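PDB 4OJU: hypothetical leucine rich repeat protein from Pseudoflavonifractor capillosus, which is of unknown function but, as a BspA-type leucine-rich repeat fragment of a longer protein with SLH domains, probably serves in protein binding. Local coordinates for residues A[17-20]-A[24-27]; A[44-47]-A[51-54]. One frame throughout, in Å; residues are numbered along the deposited sequence. Where two conformers were deposited one is given.

Contact 1. Residues A[17-20]-A[24-27]; sequences EIWF and ATLT
Trp19 reaches across to Thr25 and points its indole N-H at the threonine hydroxyl: NE1 donates to Thr25 OG1 over 2.8 Å. The bond is noticeably bent, and the acceptor stands 21° out of the ring plane. Thr25 CB lies at the same edge of the indole, in its plane, so the threonine meets the ring by its rim. With CG anti to the carbonyl carbon (chi1 -58°) the indole is carried back along the strand, and the turn about CB-CG presents its N-H edge to Thr25. One face of the indole is approached by Glu17 CB, 4.2 Å above the plane and offset toward the rim. Beyond CG the glutamate chain runs extended and meets the Thr27 side chain at about a right angle; the touching atom is the methyl CG2, 3.5 Å from Glu17 OE1. A water bonded to Thr27 OG1 also gives Glu17 OE2 a weak hydrogen bond, a loose polar bridge between the two side chains. The frame beneath is a beta hairpin of the antiparallel strands 14-19 and 24-29. Glu17 and Thr25 form a hydrogen-bonded pair: Glu17 N gives to Thr25 O, and Thr25 N to Glu17 O at 2.8 Å. Glu17 O also takes a CA-H...O contact from Ala24 CA at 3.2 Å. Ile18 and Ala24, a non-hydrogen-bonded pair, put their side chains on the other face of the sheet from Glu17 and Thr25, with Ile18 CG1 4.1 Å from Ala24 CB. Both residues are buried, and Val45 of strand 44-46 packs against each of them, while Ile18 also bonds through its backbone to strand 5-11.

Contact 2. Residues A[44-47]-A[51-54]; sequences SVTD and QEYP. With EDO (1,2-ethanediol), chain G.
Ser44 OG takes part in two hydrogen bonds: it donates to Glu52 OE1 at 2.9 Å and accepts from O1 of a 1,2-ethanediol, probably a remnant of the crystallisation liquor. The serine hydroxyl meets the carboxylate oxygen from above its plane, 39° out. Thr46 OG1 holds the same diol O1 at 2.9 Å, so a single hydroxyl of the diol joins two side chains of strand 44-46, with Glu52 CG alongside Thr46 OG1. At the turn end, Asp47 uses each carboxylate oxygen separately. Its CG sits between backbone N and carbonyl carbon (chi1 66°), which turns the group toward strand 52-54. OD2 accepts from Tyr53 OH at 2.8 Å, and OD1 accepts from Gln51 N at 3.0 Å; both donors stand well above the carboxylate plane. Asp47 CG lies at the edge of the phenol, in the ring plane, and the carboxylate is turned 62° from the ring. Asp47 N returns a bond to Gln51 O, so backbone and side chain together tie the two ends of the connecting loop. Shortening Asp47 to an alanine is likely to leave Tyr53 OH and Gln51 N without these acceptors. Between these ends Val45 and Tyr53 form the antiparallel hydrogen-bonded pair, Tyr53 N giving to Val45 O at 2.8 Å and Val45 N to Tyr53 O. Together the strands make a beta hairpin whose second strand, 52-58, carries on into the parallel sheet of the leucine-rich repeats. Its Val45-Tyr53 face is turned onto strands 5-11 and 14-19, where Ile18 touches Val45, Asp47 and Tyr53, while strand 52-58 runs parallel to strand 24-29 and to strand 79-80 further along the repeats.

Contacts 1 and 2 are successive beta hairpins of one mixed sheet, joined where strand 24-29 runs parallel to strand 52-58. Ala24 N probably donates to Pro54 O at 2.8 Å, so the sheet passes from one hairpin to the other. Both are partly buried, each with two buried residues, Ile18 and Ala24 against Val45 and Tyr53, and these pack together: Ile18 CD1 lies 3.6 Å from Tyr53 CD1. Contact 1 is apolar on this face; that of contact 2 also holds the Tyr53-Asp47 hydrogen bond. On its Glu17-Thr25 face contact 1 has partly exposed residues, an indole-hydroxyl bond and a weak water bridge, whereas contact 2 alone has exposed touching residues, Thr46, Gln51 and Glu52.

Contact 1. Residues A[17-20]-A[24-27]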
loop_
_atom_site.group_PDB
_atom_site.type_symbol
_atom_site.label_atom_id
_atom_site.label_comp_id
_atom_site.label_asym_id
_atom_site.label_seq_id
_atom_site.Cartn_x
_atom_site.Cartn_y
_atom_site.Cartn_z
ATOM N N GLU A 17 -14.304 -30.138 -2.050
ATOM C CA GLU A 17 -14.295 -31.061 -0.930
ATOM C C GLU A 17 -15.641 -30.921 -0.260
ATOM O O GLU A 17 -16.064 -29.793 0.042
ATOM C CB GLU A 17 -13.146 -30.795 0.037
ATOM C CG GLU A 17 -11.834 -31.337 -0.489
ATOM C CD GLU A 17 -10.629 -31.057 0.378
ATOM O OE1 GLU A 17 -10.722 -30.187 1.273
ATOM O OE2 GLU A 17 -9.576 -31.688 0.142
ATOM N N ILE A 18 -16.357 -32.030 -0.129
ATOM C CA ILE A 18 -17.656 -32.071 0.537
ATOM C C ILE A 18 -17.376 -32.536 1.953
ATOM O O ILE A 18 -16.801 -33.610 2.128
ATOM C CB ILE A 18 -18.666 -32.988 -0.222
ATOM C CG1 ILE A 18 -18.969 -32.410 -1.623
ATOM C CG2 ILE A 18 -19.950 -33.201 0.585
ATOM C CD1 ILE A 18 -19.558 -33.453 -2.589
ATOM N N TRP A 19 -17.801 -31.737 2.944
ATOM C CA TRP A 19 -17.594 -31.967 4.372
ATOM C C TRP A 19 -18.753 -32.716 4.986
ATOM O O TRP A 19 -19.861 -32.637 4.471
ATOM C CB TRP A 19 -17.440 -30.605 5.058
ATOM C CG TRP A 19 -16.313 -29.809 4.494
ATOM C CD1 TRP A 19 -16.378 -28.862 3.514
ATOM C CD2 TRP A 19 -14.942 -29.915 4.864
ATOM N NE1 TRP A 19 -15.120 -28.393 3.235
ATOM C CE2 TRP A 19 -14.216 -29.027 4.044
ATOM C CE3 TRP A 19 -14.250 -30.671 5.819
ATOM C CZ2 TRP A 19 -12.832 -28.860 4.164
ATOM C CZ3 TRP A 19 -12.876 -30.483 5.958
ATOM C CH2 TRP A 19 -12.181 -29.595 5.129
ATOM N N PHE A 20 -18.529 -33.407 6.118
ATOM C CA PHE A 20 -19.591 -34.096 6.823
ATOM C C PHE A 20 -20.663 -33.112 7.388
ATOM O O PHE A 20 -21.773 -33.555 7.666
ATOM C CB PHE A 20 -19.020 -34.992 7.918
ATOM C CG PHE A 20 -18.556 -36.326 7.370
ATOM C CD1 PHE A 20 -19.474 -37.294 6.980
ATOM C CD2 PHE A 20 -17.200 -36.604 7.223
ATOM C CE1 PHE A 20 -19.042 -38.519 6.464
ATOM C CE2 PHE A 20 -16.770 -37.831 6.708
ATOM C CZ PHE A 20 -17.691 -38.775 6.325
ATOM N N ALA A 24 -19.856 -27.729 0.859
ATOM C CA ALA A 24 -18.731 -27.976 -0.016
ATOM C C ALA A 24 -17.811 -26.761 -0.085
ATOM O O ALA A 24 -18.272 -25.617 -0.042
ATOM C CB ALA A 24 -19.218 -28.336 -1.405
ATOM N N THR A 25 -16.512 -27.022 -0.172
ATOM C CA THR A 25 -15.503 -25.983 -0.345
ATOM C C THR A 25 -14.886 -26.158 -1.708
ATOM O O THR A 25 -14.502 -27.288 -2.059
ATOM C CB THR A 25 -14.414 -26.088 0.763
ATOM O OG1 THR A 25 -15.019 -25.827 2.019
ATOM C CG2 THR A 25 -13.223 -25.115 0.551
ATOM N N LEU A 26 -14.770 -25.047 -2.468
ATOM C CA LEU A 26 -14.074 -25.040 -3.755
ATOM C C LEU A 26 -12.593 -24.975 -3.400
ATOM O O LEU A 26 -12.126 -23.938 -2.914
ATOM C CB LEU A 26 -14.525 -23.849 -4.633
ATOM C CG LEU A 26 -14.122 -23.886 -6.127
ATOM C CD1 LEU A 26 -14.965 -22.944 -6.925
ATOM C CD2 LEU A 26 -12.648 -23.513 -6.348
ATOM N N THR A 27 -11.871 -26.095 -3.552
ATOM C CA THR A 27 -10.462 -26.120 -3.126
ATOM C C THR A 27 -9.458 -25.762 -4.200
ATOM O O THR A 27 -8.372 -25.284 -3.859
ATOM C CB THR A 27 -10.099 -27.487 -2.536
ATOM O OG1 THR A 27 -10.291 -28.493 -3.529
ATOM C CG2 THR A 27 -10.899 -27.816 -1.280
HETATM O O HOH W 1 -8.478 -30.387 -2.843
#

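Contact 2. Residues A[44-47]-A[51-54]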
loop_
_atom_site.group_PDB
_atom_site.type_symbol
_atom_site.label_atom_id
_atom_site.label_comp_id
_atom_site.label_asym_id
_atom_site.label_seq_id
_atom_site.Cartn_x
_atom_site.Cartn_y
_atom_site.Cartn_z
ATOM N N SER A 44 -23.725 -25.256 -6.317
ATOM C CA SER A 44 -23.826 -26.563 -5.685
ATOM C C SER A 44 -22.996 -27.609 -6.433
ATOM O O SER A 44 -22.608 -27.399 -7.581
ATOM C CB SER A 44 -25.283 -27.011 -5.577
ATOM O OG SER A 44 -25.817 -27.328 -6.848
ATOM N N VAL A 45 -22.708 -28.720 -5.761
ATOM C CA VAL A 45 -21.936 -29.832 -6.321
ATOM C C VAL A 45 -22.648 -31.136 -5.926
ATOM O O VAL A 45 -23.215 -31.223 -4.834
ATOM C CB VAL A 45 -20.434 -29.771 -5.907
ATOM C CG1 VAL A 45 -20.260 -29.758 -4.400
ATOM C CG2 VAL A 45 -19.624 -30.896 -6.531
ATOM N N THR A 46 -22.683 -32.102 -6.854
ATOM C CA THR A 46 -23.349 -33.392 -6.663
ATOM C C THR A 46 -22.301 -34.476 -6.466
ATOM O O THR A 46 -21.348 -34.552 -7.247
ATOM C CB THR A 46 -24.236 -33.660 -7.884
ATOM O OG1 THR A 46 -25.166 -32.593 -8.022
ATOM C CG2 THR A 46 -24.984 -34.984 -7.825
ATOM N N ASP A 47 -22.480 -35.321 -5.432
ATOM C CA ASP A 47 -21.549 -36.423 -5.179
ATOM C C ASP A 47 -21.922 -37.632 -6.047
ATOM O O ASP A 47 -22.887 -37.560 -6.819
ATOM C CB ASP A 47 -21.461 -36.785 -3.678
ATOM C CG ASP A 47 -22.686 -37.369 -2.990
ATOM O OD1 ASP A 47 -23.630 -37.823 -3.704
ATOM O OD2 ASP A 47 -22.700 -37.394 -1.737
ATOM N N GLN A 51 -26.397 -36.827 -4.394
ATOM C CA GLN A 51 -26.768 -35.845 -3.364
ATOM C C GLN A 51 -26.124 -34.491 -3.692
ATOM O O GLN A 51 -24.938 -34.436 -4.023
ATOM C CB GLN A 51 -26.354 -36.312 -1.960
ATOM C CG GLN A 51 -26.908 -35.432 -0.836
ATOM C CD GLN A 51 -26.809 -36.060 0.540
ATOM O OE1 GLN A 51 -26.815 -37.286 0.706
ATOM N NE2 GLN A 51 -26.755 -35.224 1.571
ATOM N N GLU A 52 -26.900 -33.409 -3.573
ATOM C CA GLU A 52 -26.465 -32.043 -3.858
ATOM C C GLU A 52 -26.049 -31.296 -2.588
ATOM O O GLU A 52 -26.741 -31.374 -1.566
ATOM C CB GLU A 52 -27.600 -31.292 -4.547
ATOM C CG GLU A 52 -27.193 -30.681 -5.867
ATOM C CD GLU A 52 -28.334 -29.956 -6.549
ATOM O OE1 GLU A 52 -28.388 -28.709 -6.443
ATOM O OE2 GLU A 52 -29.189 -30.635 -7.163
ATOM N N TYR A 53 -24.932 -30.569 -2.661
ATOM C CA TYR A 53 -24.369 -29.814 -1.534
ATOM C C TYR A 53 -24.094 -28.386 -1.933
ATOM O O TYR A 53 -23.538 -28.170 -3.013
ATOM C CB TYR A 53 -23.051 -30.446 -1.014
ATOM C CG TYR A 53 -23.185 -31.892 -0.633
ATOM C CD1 TYR A 53 -23.017 -32.897 -1.580
ATOM C CD2 TYR A 53 -23.506 -32.264 0.668
ATOM C CE1 TYR A 53 -23.162 -34.240 -1.243
ATOM C CE2 TYR A 53 -23.648 -33.603 1.020
ATOM C CZ TYR A 53 -23.486 -34.583 0.058
ATOM O OH TYR A 53 -23.587 -35.892 0.398
ATOM N N PRO A 54 -24.367 -27.403 -1.055
ATOM C CA PRO A 54 -24.074 -26.017 -1.423
ATOM C C PRO A 54 -22.571 -25.707 -1.334
ATOM O O PRO A 54 -21.880 -26.205 -0.445
ATOM C CB PRO A 54 -24.877 -25.208 -0.395
ATOM C CG PRO A 54 -24.940 -26.077 0.821
ATOM C CD PRO A 54 -24.997 -27.497 0.288
HETATM C C1 EDO G . -25.516 -29.400 -9.414
HETATM O O1 EDO G . -24.842 -29.693 -8.201
HETATM C C2 EDO G . -24.612 -29.764 -10.605
HETATM O O2 EDO G . -24.282 -31.143 -10.521
#